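Long-range contacts in protein involved in catabolism of external DNA (Legionella pneumophila subsp. pneumophila, PDB 2OO3), which probably methylates N6 of adenine 2030 in 23S ribosomal RNA, taking the methyl group from S-adenosyl-L-methionine: residues A[66-74]-A[87-96]; A[103-114]-A[129-139]. All blocks are in the same frame, centred on the assembly; numbering follows the deposited sequence.

In the fold
Contact 1 lies in the helical insertion between strands 48-50 and 98-100, contact 2 in the Rossmann-like methyltransferase core, where helix 102-109 packs on the loop leading into edge strand 139-142. Their centres are 21 Å apart, yet they touch: Gln89 of 87-96 probably hydrogen-bonds both Tyr104 (OE1 to OH, 2.5 Å) and Asn108 (NE2 to OD1, 2.6 Å) of 103-114. Both approach the predicted S-adenosyl-L-methionine residues His20, Ser102 and Glu120. The side chain of Ile87 in contact 1 is about 7 Å from that of His20; in contact 2, the side chain of Pro103 is about 3 Å from that of Ser102, and that of Leu129 about 4 Å from that of Glu120.

Contact 1: residues A[66-74]-A[87-96]; sequences INPVWLDRE and IKQINLNSTL
Within the helical insertion between strands 48-50 and 98-100, helix 66-71 meets the end of helix 81-90 and the loop after it around the indole of Trp70. Leu96 CD1 sits squarely over the five-membered ring, 3.6 Å from its centroid in a CH-pi contact. On the opposite face lies the Arg73 guanidinium, whose NH1 is bonded to Trp70 O at 3.0 Å. The indole N-H points almost straight at Ser94 O (NE1 to O 2.9 Å, 163° at the hydrogen); this oxygen lies near the ring plane, although the donor stands above the carbonyl plane. With CG swung away from the backbone N (chi1 173°), the six-membered ring extends so that Trp70 CE3 lies 3.6 Å from Ile87 CG2, and Trp70 CH2 is close to Lys88 CA. Deeper in, Ile66 CD1 and Ile87 CD1 meet tip to tip at 3.7 Å, while Leu96 CD2 fits against Ile66 CG2. On the solvent side, Glu74 OE2 and Lys88 NZ stay 4.4 Å apart, too far for a salt bridge. A buried aromatic ring is thus gripped on both faces, and its indole N-H is paired with a loop carbonyl, which fixes its rotation.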
loop_
_atom_site.group_PDB
_atom_site.type_symbol
_atom_site.label_atom_id
_atom_site.label_comp_id
_atom_site.label_asym_id
_atom_site.label_seq_id
_atom_site.Cartn_x
_atom_site.Cartn_y
_atom_site.Cartn_z
ATOM N N ILE A 66 -11.875 5.326 5.548
ATOM C CA ILE A 66 -12.484 4.060 5.865
ATOM C C ILE A 66 -13.950 4.157 6.362
ATOM O O ILE A 66 -14.758 3.289 6.046
ATOM C CB ILE A 66 -11.630 3.223 6.864
ATOM C CG1 ILE A 66 -12.239 1.831 7.110
ATOM C CG2 ILE A 66 -11.464 3.926 8.209
ATOM C CD1 ILE A 66 -12.530 1.033 5.829
ATOM N N ASN A 67 -14.297 5.179 7.147
ATOM C CA ASN A 67 -15.609 5.113 7.792
ATOM C C ASN A 67 -16.824 4.972 6.831
ATOM O O ASN A 67 -17.697 4.137 7.086
ATOM C CB ASN A 67 -15.815 6.238 8.817
ATOM C CG ASN A 67 -16.755 5.832 9.940
ATOM O OD1 ASN A 67 -16.729 4.682 10.405
ATOM N ND2 ASN A 67 -17.587 6.772 10.396
ATOM N N PRO A 68 -16.908 5.801 5.764
ATOM C CA PRO A 68 -18.046 5.617 4.820
ATOM C C PRO A 68 -18.044 4.249 4.125
ATOM O O PRO A 68 -19.106 3.683 3.828
ATOM C CB PRO A 68 -17.831 6.727 3.768
ATOM C CG PRO A 68 -16.926 7.748 4.454
ATOM C CD PRO A 68 -16.050 6.940 5.384
ATOM N N VAL A 69 -16.849 3.721 3.885
ATOM C CA VAL A 69 -16.682 2.454 3.191
ATOM C C VAL A 69 -17.136 1.353 4.148
ATOM O O VAL A 69 -17.929 0.454 3.759
ATOM C CB VAL A 69 -15.188 2.267 2.703
ATOM C CG1 VAL A 69 -14.947 0.873 2.171
ATOM C CG2 VAL A 69 -14.850 3.271 1.613
ATOM N N TRP A 70 -16.664 1.442 5.393
ATOM C CA TRP A 70 -16.997 0.484 6.429
ATOM C C TRP A 70 -18.489 0.470 6.752
ATOM O O TRP A 70 -19.099 -0.598 6.845
ATOM C CB TRP A 70 -16.238 0.799 7.717
ATOM C CG TRP A 70 -16.647 -0.044 8.942
ATOM C CD1 TRP A 70 -17.349 0.398 10.044
ATOM C CD2 TRP A 70 -16.349 -1.441 9.192
ATOM N NE1 TRP A 70 -17.512 -0.634 10.943
ATOM C CE2 TRP A 70 -16.915 -1.769 10.450
ATOM C CE3 TRP A 70 -15.671 -2.443 8.466
ATOM C CZ2 TRP A 70 -16.795 -3.050 11.024
ATOM C CZ3 TRP A 70 -15.565 -3.730 9.028
ATOM C CH2 TRP A 70 -16.132 -4.015 10.300
ATOM N N LEU A 71 -19.061 1.651 6.937
ATOM C CA LEU A 71 -20.484 1.745 7.238
ATOM C C LEU A 71 -21.341 1.106 6.147
ATOM O O LEU A 71 -22.373 0.503 6.453
ATOM C CB LEU A 71 -20.892 3.208 7.453
ATOM C CG LEU A 71 -20.377 3.798 8.768
ATOM C CD1 LEU A 71 -20.735 5.254 8.884
ATOM C CD2 LEU A 71 -20.887 3.028 9.977
ATOM N N ASP A 72 -20.915 1.238 4.891
ATOM C CA ASP A 72 -21.659 0.682 3.757
ATOM C C ASP A 72 -21.156 -0.671 3.286
ATOM O O ASP A 72 -21.393 -1.049 2.131
ATOM C CB ASP A 72 -21.628 1.644 2.567
ATOM C CG ASP A 72 -22.845 1.498 1.670
ATOM O OD1 ASP A 72 -23.920 1.126 2.195
ATOM O OD2 ASP A 72 -22.726 1.758 0.453
ATOM N N ARG A 73 -20.486 -1.411 4.167
ATOM C CA ARG A 73 -19.734 -2.587 3.740
ATOM C C ARG A 73 -20.587 -3.684 3.062
ATOM O O ARG A 73 -20.085 -4.424 2.205
ATOM C CB ARG A 73 -18.913 -3.166 4.896
ATOM C CG ARG A 73 -19.711 -3.705 6.050
ATOM C CD ARG A 73 -18.809 -3.907 7.269
ATOM N NE ARG A 73 -19.550 -4.315 8.461
ATOM C CZ ARG A 73 -20.148 -3.487 9.314
ATOM N NH1 ARG A 73 -20.132 -2.175 9.116
ATOM N NH2 ARG A 73 -20.785 -3.975 10.374
ATOM N N GLU A 74 -21.866 -3.770 3.447
ATOM C CA GLU A 74 -22.759 -4.800 2.922
ATOM C C GLU A 74 -23.176 -4.500 1.494
ATOM O O GLU A 74 -23.768 -5.335 0.824
ATOM C CB GLU A 74 -23.973 -4.998 3.856
ATOM C CG GLU A 74 -23.586 -5.589 5.232
ATOM C CD GLU A 74 -22.969 -6.989 5.137
ATOM O OE1 GLU A 74 -23.539 -7.816 4.381
ATOM O OE2 GLU A 74 -21.926 -7.268 5.803
ATOM N N ILE A 87 -10.503 -5.685 8.624
ATOM C CA ILE A 87 -11.004 -4.604 9.468
ATOM C C ILE A 87 -12.046 -5.158 10.460
ATOM O O ILE A 87 -12.096 -4.749 11.633
ATOM C CB ILE A 87 -11.588 -3.475 8.608
ATOM C CG1 ILE A 87 -10.456 -2.822 7.793
ATOM C CG2 ILE A 87 -12.257 -2.362 9.460
ATOM C CD1 ILE A 87 -10.952 -2.253 6.604
ATOM N N LYS A 88 -12.868 -6.082 9.977
ATOM C CA LYS A 88 -13.824 -6.786 10.851
ATOM C C LYS A 88 -13.071 -7.522 11.965
ATOM O O LYS A 88 -13.457 -7.441 13.133
ATOM C CB LYS A 88 -14.644 -7.783 10.022
ATOM C CG LYS A 88 -15.859 -8.354 10.762
ATOM C CD LYS A 88 -16.814 -9.118 9.775
ATOM C CE LYS A 88 -17.529 -8.192 8.779
ATOM N NZ LYS A 88 -18.363 -8.999 7.768
ATOM N N GLN A 89 -11.992 -8.222 11.599
ATOM C CA GLN A 89 -11.255 -9.086 12.523
ATOM C C GLN A 89 -10.633 -8.306 13.640
ATOM O O GLN A 89 -10.700 -8.719 14.795
ATOM C CB GLN A 89 -10.108 -9.784 11.800
ATOM C CG GLN A 89 -9.376 -10.798 12.684
ATOM C CD GLN A 89 -8.004 -11.054 12.180
ATOM O OE1 GLN A 89 -7.100 -10.294 12.448
ATOM N NE2 GLN A 89 -7.845 -12.114 11.403
ATOM N N ILE A 90 -9.977 -7.194 13.296
ATOM C CA ILE A 90 -9.237 -6.421 14.311
ATOM C C ILE A 90 -10.188 -5.738 15.340
ATOM O O ILE A 90 -9.807 -5.490 16.496
ATOM C CB ILE A 90 -8.230 -5.407 13.634
ATOM C CG1 ILE A 90 -7.168 -4.886 14.630
ATOM C CG2 ILE A 90 -8.955 -4.255 13.006
ATOM C CD1 ILE A 90 -5.984 -4.163 13.908
ATOM N N ASN A 91 -11.413 -5.438 14.915
ATOM C CA ASN A 91 -12.352 -4.699 15.728
ATOM C C ASN A 91 -13.275 -5.620 16.511
ATOM O O ASN A 91 -13.756 -6.609 15.944
ATOM C CB ASN A 91 -13.194 -3.790 14.841
ATOM C CG ASN A 91 -12.478 -2.531 14.516
ATOM O OD1 ASN A 91 -12.289 -1.714 15.399
ATOM N ND2 ASN A 91 -12.023 -2.376 13.262
ATOM N N LEU A 92 -13.561 -5.288 17.777
ATOM C CA LEU A 92 -14.335 -6.216 18.626
ATOM C C LEU A 92 -15.781 -6.342 18.181
ATOM O O LEU A 92 -16.392 -7.437 18.253
ATOM C CB LEU A 92 -14.284 -5.808 20.107
ATOM C CG LEU A 92 -12.959 -6.007 20.837
ATOM C CD1 LEU A 92 -13.137 -5.777 22.365
ATOM C CD2 LEU A 92 -12.309 -7.375 20.528
ATOM N N ASN A 93 -16.332 -5.230 17.729
ATOM C CA ASN A 93 -17.697 -5.235 17.196
ATOM C C ASN A 93 -17.798 -4.397 15.908
ATOM O O ASN A 93 -16.808 -4.262 15.168
ATOM C CB ASN A 93 -18.684 -4.762 18.269
ATOM C CG ASN A 93 -18.294 -3.454 18.877
ATOM O OD1 ASN A 93 -17.557 -2.670 18.284
ATOM N ND2 ASN A 93 -18.786 -3.200 20.096
ATOM N N SER A 94 -18.977 -3.816 15.662
ATOM C CA SER A 94 -19.253 -3.135 14.384
ATOM C C SER A 94 -18.859 -1.674 14.425
ATOM O O SER A 94 -18.918 -0.989 13.410
ATOM C CB SER A 94 -20.727 -3.254 14.016
ATOM O OG SER A 94 -21.510 -2.680 15.046
ATOM N N THR A 95 -18.472 -1.197 15.607
ATOM C CA THR A 95 -17.950 0.160 15.754
ATOM C C THR A 95 -16.437 0.171 15.516
ATOM O O THR A 95 -15.692 -0.629 16.090
ATOM C CB THR A 95 -18.272 0.784 17.153
ATOM O OG1 THR A 95 -19.512 0.248 17.651
ATOM C CG2 THR A 95 -18.403 2.285 17.015
ATOM N N LEU A 96 -15.993 1.080 14.659
ATOM C CA LEU A 96 -14.598 1.153 14.291
ATOM C C LEU A 96 -13.761 1.744 15.423
ATOM O O LEU A 96 -13.870 2.938 15.738
ATOM C CB LEU A 96 -14.488 2.004 13.036
ATOM C CG LEU A 96 -13.599 1.600 11.881
ATOM C CD1 LEU A 96 -13.808 0.134 11.461
ATOM C CD2 LEU A 96 -13.878 2.556 10.714
#

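Contact 2: residues A[103-114]-A[129-139]; sequences PYFAINQLRSQD and LLKLPHFNKKV
Ile107 CG2 packs obliquely against the Phe135 ring, 3.4 Å from Phe135 CD2. The isoleucine is the hub of this packing between helix 102-109 and the loop that leads into edge strand 139-142. CG2 is turned away from the backbone N, toward Phe135, whereas the CG1 branch (chi1 -72°) runs to Val139 CG2 and carries Ile107 CD1 to within 3.3 Å of Pro133 O. One turn back along the helix, the edge of the Tyr104 ring meets Leu132 CD1, 3.9 Å from Tyr104 CD1, and Pro133 CG packs beside CE1 of the same ring. Pro103 CG and Leu129 CD1 meet at the end of this apolar row. Tyr104 OH and Asn108 OD1 both meet Gln89 in helix 81-90, while Asn108 ND2 bonds back to Tyr104 O, so the helix is held from that side too.

Beyond Ile107 the contact becomes polar. Lys137 brings NZ to the carbonyls of the last helical turn and the residue after the helix: it makes a weak hydrogen bond to Ile107 O, 3.3 Å from NZ, and the modelled approach to Leu110 O is too short to be trusted in detail. Two waters join the turn 111-114 to the loop: one donates to Arg111 O and Asp114 O and accepts from Lys138 N, 2.7 Å from the water, and the other bridges Ser112 O and Asn136 O. The turn itself is braced by a side-on salt bridge, Arg111 NE to Asp114 OD2 at 2.8 Å and NH2 to OD1, both through syn lone pairs, while Arg111 N reaches OD2 from the anti side; Arg111 NH1 also bonds Lys33 O. The Lys137 charge beside Ile107 O would probably be favoured by the helix dipole, complementing the apolar grip around Ile107.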
loop_
_atom_site.group_PDB
_atom_site.type_symbol
_atom_site.label_atom_id
_atom_site.label_comp_id
_atom_site.label_asym_id
_atom_site.label_seq_id
_atom_site.Cartn_x
_atom_site.Cartn_y
_atom_site.Cartn_z
ATOM N N PRO A 103 1.156 -4.087 7.654
ATOM C CA PRO A 103 1.628 -5.405 8.150
ATOM C C PRO A 103 0.497 -6.322 8.666
ATOM O O PRO A 103 0.577 -7.516 8.475
ATOM C CB PRO A 103 2.538 -5.017 9.340
ATOM C CG PRO A 103 2.987 -3.657 9.039
ATOM C CD PRO A 103 1.761 -2.989 8.449
ATOM N N TYR A 104 -0.535 -5.746 9.292
ATOM C CA TYR A 104 -1.688 -6.510 9.776
ATOM C C TYR A 104 -2.484 -7.117 8.617
ATOM O O TYR A 104 -2.912 -8.278 8.694
ATOM C CB TYR A 104 -2.571 -5.630 10.687
ATOM C CG TYR A 104 -3.518 -6.427 11.553
ATOM C CD1 TYR A 104 -3.174 -6.762 12.870
ATOM C CD2 TYR A 104 -4.768 -6.815 11.077
ATOM C CE1 TYR A 104 -4.030 -7.534 13.679
ATOM C CE2 TYR A 104 -5.663 -7.554 11.905
ATOM C CZ TYR A 104 -5.268 -7.909 13.188
ATOM O OH TYR A 104 -6.119 -8.627 13.994
ATOM N N PHE A 105 -2.653 -6.386 7.518
ATOM C CA PHE A 105 -3.209 -7.019 6.305
ATOM C C PHE A 105 -2.339 -8.182 5.796
ATOM O O PHE A 105 -2.858 -9.283 5.463
ATOM C CB PHE A 105 -3.425 -5.961 5.198
ATOM C CG PHE A 105 -4.524 -4.959 5.521
ATOM C CD1 PHE A 105 -5.879 -5.312 5.376
ATOM C CD2 PHE A 105 -4.210 -3.681 5.945
ATOM C CE1 PHE A 105 -6.903 -4.379 5.674
ATOM C CE2 PHE A 105 -5.231 -2.734 6.234
ATOM C CZ PHE A 105 -6.566 -3.099 6.108
ATOM N N ALA A 106 -1.030 -7.962 5.698
ATOM C CA ALA A 106 -0.146 -8.981 5.114
ATOM C C ALA A 106 -0.120 -10.288 5.931
ATOM O O ALA A 106 -0.161 -11.402 5.396
ATOM C CB ALA A 106 1.275 -8.407 4.910
ATOM N N ILE A 107 -0.071 -10.143 7.247
ATOM C CA ILE A 107 -0.059 -11.292 8.126
ATOM C C ILE A 107 -1.357 -12.074 7.974
ATOM O O ILE A 107 -1.367 -13.292 8.067
ATOM C CB ILE A 107 0.198 -10.846 9.598
ATOM C CG1 ILE A 107 1.658 -10.410 9.760
ATOM C CG2 ILE A 107 -0.033 -11.990 10.530
ATOM C CD1 ILE A 107 1.979 -9.610 11.104
ATOM N N ASN A 108 -2.453 -11.383 7.688
ATOM C CA ASN A 108 -3.711 -12.090 7.478
ATOM C C ASN A 108 -3.788 -12.879 6.185
ATOM O O ASN A 108 -4.291 -14.000 6.188
ATOM C CB ASN A 108 -4.924 -11.155 7.612
ATOM C CG ASN A 108 -5.457 -11.135 9.019
ATOM O OD1 ASN A 108 -6.243 -12.012 9.417
ATOM N ND2 ASN A 108 -4.975 -10.186 9.813
ATOM N N GLN A 109 -3.295 -12.321 5.089
ATOM C CA GLN A 109 -3.400 -12.993 3.805
ATOM C C GLN A 109 -2.253 -13.935 3.393
ATOM O O GLN A 109 -2.435 -14.819 2.527
ATOM C CB GLN A 109 -3.573 -11.935 2.736
ATOM C CG GLN A 109 -5.042 -11.554 2.524
ATOM C CD GLN A 109 -5.136 -10.481 1.495
ATOM O OE1 GLN A 109 -4.728 -9.361 1.753
ATOM N NE2 GLN A 109 -5.580 -10.826 0.303
ATOM N N LEU A 110 -1.079 -13.728 3.965
ATOM C CA LEU A 110 0.073 -14.551 3.629
ATOM C C LEU A 110 0.003 -15.914 4.307
ATOM O O LEU A 110 -0.893 -16.145 5.127
ATOM C CB LEU A 110 1.387 -13.811 3.939
ATOM C CG LEU A 110 1.670 -12.673 2.933
ATOM C CD1 LEU A 110 2.919 -11.900 3.341
ATOM C CD2 LEU A 110 1.863 -13.214 1.548
ATOM N N ARG A 111 0.931 -16.812 3.948
ATOM C CA ARG A 111 0.874 -18.204 4.402
ATOM C C ARG A 111 2.061 -18.541 5.305
ATOM O O ARG A 111 3.056 -17.809 5.343
ATOM C CB ARG A 111 0.840 -19.124 3.172
ATOM C CG ARG A 111 -0.292 -18.715 2.275
ATOM C CD ARG A 111 -0.029 -18.876 0.825
ATOM N NE ARG A 111 1.236 -18.318 0.337
ATOM C CZ ARG A 111 1.739 -18.664 -0.843
ATOM N NH1 ARG A 111 1.046 -19.522 -1.589
ATOM N NH2 ARG A 111 2.905 -18.191 -1.278
ATOM N N SER A 112 1.970 -19.665 6.012
ATOM C CA SER A 112 3.062 -20.093 6.874
ATOM C C SER A 112 4.355 -20.267 6.116
ATOM O O SER A 112 5.430 -20.086 6.703
ATOM C CB SER A 112 2.710 -21.398 7.598
ATOM O OG SER A 112 2.283 -22.377 6.669
ATOM N N GLN A 113 4.288 -20.599 4.816
ATOM C CA GLN A 113 5.540 -20.797 4.047
ATOM C C GLN A 113 6.230 -19.487 3.628
ATOM O O GLN A 113 7.358 -19.493 3.149
ATOM C CB GLN A 113 5.285 -21.644 2.783
ATOM C CG GLN A 113 4.442 -20.873 1.762
ATOM C CD GLN A 113 4.007 -21.712 0.606
ATOM O OE1 GLN A 113 4.838 -22.066 -0.246
ATOM N NE2 GLN A 113 2.698 -22.036 0.538
ATOM N N ASP A 114 5.549 -18.369 3.769
ATOM C CA ASP A 114 6.055 -17.107 3.215
ATOM C C ASP A 114 6.988 -16.488 4.221
ATOM O O ASP A 114 7.106 -16.979 5.353
ATOM C CB ASP A 114 4.884 -16.161 2.867
ATOM C CG ASP A 114 3.956 -16.757 1.813
ATOM O OD1 ASP A 114 4.480 -17.383 0.849
ATOM O OD2 ASP A 114 2.703 -16.612 1.924
ATOM N N LEU A 129 5.292 -2.115 16.757
ATOM C CA LEU A 129 5.273 -3.157 15.718
ATOM C C LEU A 129 5.732 -4.531 16.250
ATOM O O LEU A 129 5.298 -5.584 15.765
ATOM C CB LEU A 129 6.184 -2.720 14.570
ATOM C CG LEU A 129 6.147 -3.522 13.261
ATOM C CD1 LEU A 129 4.755 -3.458 12.628
ATOM C CD2 LEU A 129 7.182 -2.911 12.353
ATOM N N LEU A 130 6.587 -4.518 17.272
ATOM C CA LEU A 130 7.006 -5.765 17.927
ATOM C C LEU A 130 5.853 -6.488 18.615
ATOM O O LEU A 130 5.994 -7.660 18.972
ATOM C CB LEU A 130 8.120 -5.493 18.977
ATOM C CG LEU A 130 9.464 -5.041 18.431
ATOM C CD1 LEU A 130 10.410 -4.633 19.577
ATOM C CD2 LEU A 130 10.098 -6.142 17.548
ATOM N N LYS A 131 4.729 -5.795 18.815
ATOM C CA LYS A 131 3.562 -6.365 19.486
ATOM C C LYS A 131 2.495 -6.966 18.532
ATOM O O LYS A 131 1.506 -7.495 18.978
ATOM C CB LYS A 131 2.902 -5.278 20.341
ATOM C CG LYS A 131 3.834 -4.627 21.419
ATOM C CD LYS A 131 4.193 -5.689 22.433
ATOM C CE LYS A 131 4.457 -5.162 23.871
ATOM N NZ LYS A 131 4.720 -6.350 24.810
ATOM N N LEU A 132 2.675 -6.838 17.227
ATOM C CA LEU A 132 1.726 -7.441 16.262
ATOM C C LEU A 132 1.665 -8.947 16.382
ATOM O O LEU A 132 2.729 -9.578 16.500
ATOM C CB LEU A 132 2.139 -7.103 14.837
ATOM C CG LEU A 132 1.720 -5.705 14.336
ATOM C CD1 LEU A 132 0.650 -5.919 13.294
ATOM C CD2 LEU A 132 1.282 -4.663 15.446
ATOM N N PRO A 133 0.434 -9.531 16.345
ATOM C CA PRO A 133 0.353 -10.999 16.342
ATOM C C PRO A 133 0.978 -11.554 15.044
ATOM O O PRO A 133 0.892 -10.896 13.985
ATOM C CB PRO A 133 -1.175 -11.292 16.357
ATOM C CG PRO A 133 -1.827 -10.051 15.814
ATOM C CD PRO A 133 -0.908 -8.906 16.280
ATOM N N HIS A 134 1.601 -12.727 15.126
ATOM C CA HIS A 134 2.170 -13.381 13.940
ATOM C C HIS A 134 1.285 -14.516 13.479
ATOM O O HIS A 134 1.456 -15.007 12.377
ATOM C CB HIS A 134 3.597 -13.922 14.211
ATOM C CG HIS A 134 4.589 -12.847 14.548
ATOM N ND1 HIS A 134 5.872 -13.113 14.990
ATOM C CD2 HIS A 134 4.466 -11.495 14.529
ATOM C CE1 HIS A 134 6.505 -11.966 15.188
ATOM N NE2 HIS A 134 5.666 -10.972 14.937
ATOM N N PHE A 135 0.327 -14.923 14.303
ATOM C CA PHE A 135 -0.426 -16.171 14.026
ATOM C C PHE A 135 0.580 -17.297 13.736
ATOM O O PHE A 135 1.552 -17.450 14.479
ATOM C CB PHE A 135 -1.419 -15.956 12.888
ATOM C CG PHE A 135 -2.347 -14.788 13.112
ATOM C CD1 PHE A 135 -3.159 -14.726 14.234
ATOM C CD2 PHE A 135 -2.374 -13.739 12.236
ATOM C CE1 PHE A 135 -3.993 -13.603 14.456
ATOM C CE2 PHE A 135 -3.219 -12.640 12.449
ATOM C CZ PHE A 135 -4.004 -12.570 13.554
ATOM N N ASN A 136 0.389 -18.050 12.653
ATOM C CA ASN A 136 1.393 -19.036 12.249
ATOM C C ASN A 136 2.310 -18.539 11.124
ATOM O O ASN A 136 2.907 -19.358 10.403
ATOM C CB ASN A 136 0.725 -20.376 11.854
ATOM C CG ASN A 136 -0.116 -20.256 10.580
ATOM O OD1 ASN A 136 -0.623 -19.174 10.263
ATOM N ND2 ASN A 136 -0.292 -21.375 9.863
ATOM N N LYS A 137 2.453 -17.219 10.973
ATOM C CA LYS A 137 3.344 -16.692 9.909
ATOM C C LYS A 137 4.716 -16.421 10.448
ATOM O O LYS A 137 4.958 -16.412 11.673
ATOM C CB LYS A 137 2.819 -15.398 9.263
ATOM C CG LYS A 137 1.334 -15.321 9.077
ATOM C CD LYS A 137 0.735 -16.505 8.279
ATOM C CE LYS A 137 -0.750 -16.560 8.625
ATOM N NZ LYS A 137 -1.574 -16.543 7.437
ATOM N N LYS A 138 5.614 -16.174 9.517
ATOM C CA LYS A 138 7.030 -16.045 9.789
ATOM C C LYS A 138 7.348 -14.540 9.606
ATOM O O LYS A 138 7.459 -14.045 8.484
ATOM C CB LYS A 138 7.756 -16.933 8.766
ATOM C CG LYS A 138 9.217 -17.142 8.940
ATOM C CD LYS A 138 9.694 -18.458 8.165
ATOM C CE LYS A 138 9.546 -18.386 6.629
ATOM N NZ LYS A 138 9.637 -19.723 5.899
ATOM N N VAL A 139 7.465 -13.818 10.720
ATOM C CA VAL A 139 7.512 -12.369 10.678
ATOM C C VAL A 139 8.803 -11.815 11.295
ATOM O O VAL A 139 9.043 -11.983 12.487
ATOM C CB VAL A 139 6.285 -11.728 11.395
ATOM C CG1 VAL A 139 6.347 -10.181 11.309
ATOM C CG2 VAL A 139 4.972 -12.222 10.794
HETATM O O HOH W 1 4.827 -16.552 6.926
HETATM O O HOH W 2 5.413 -20.429 9.330
#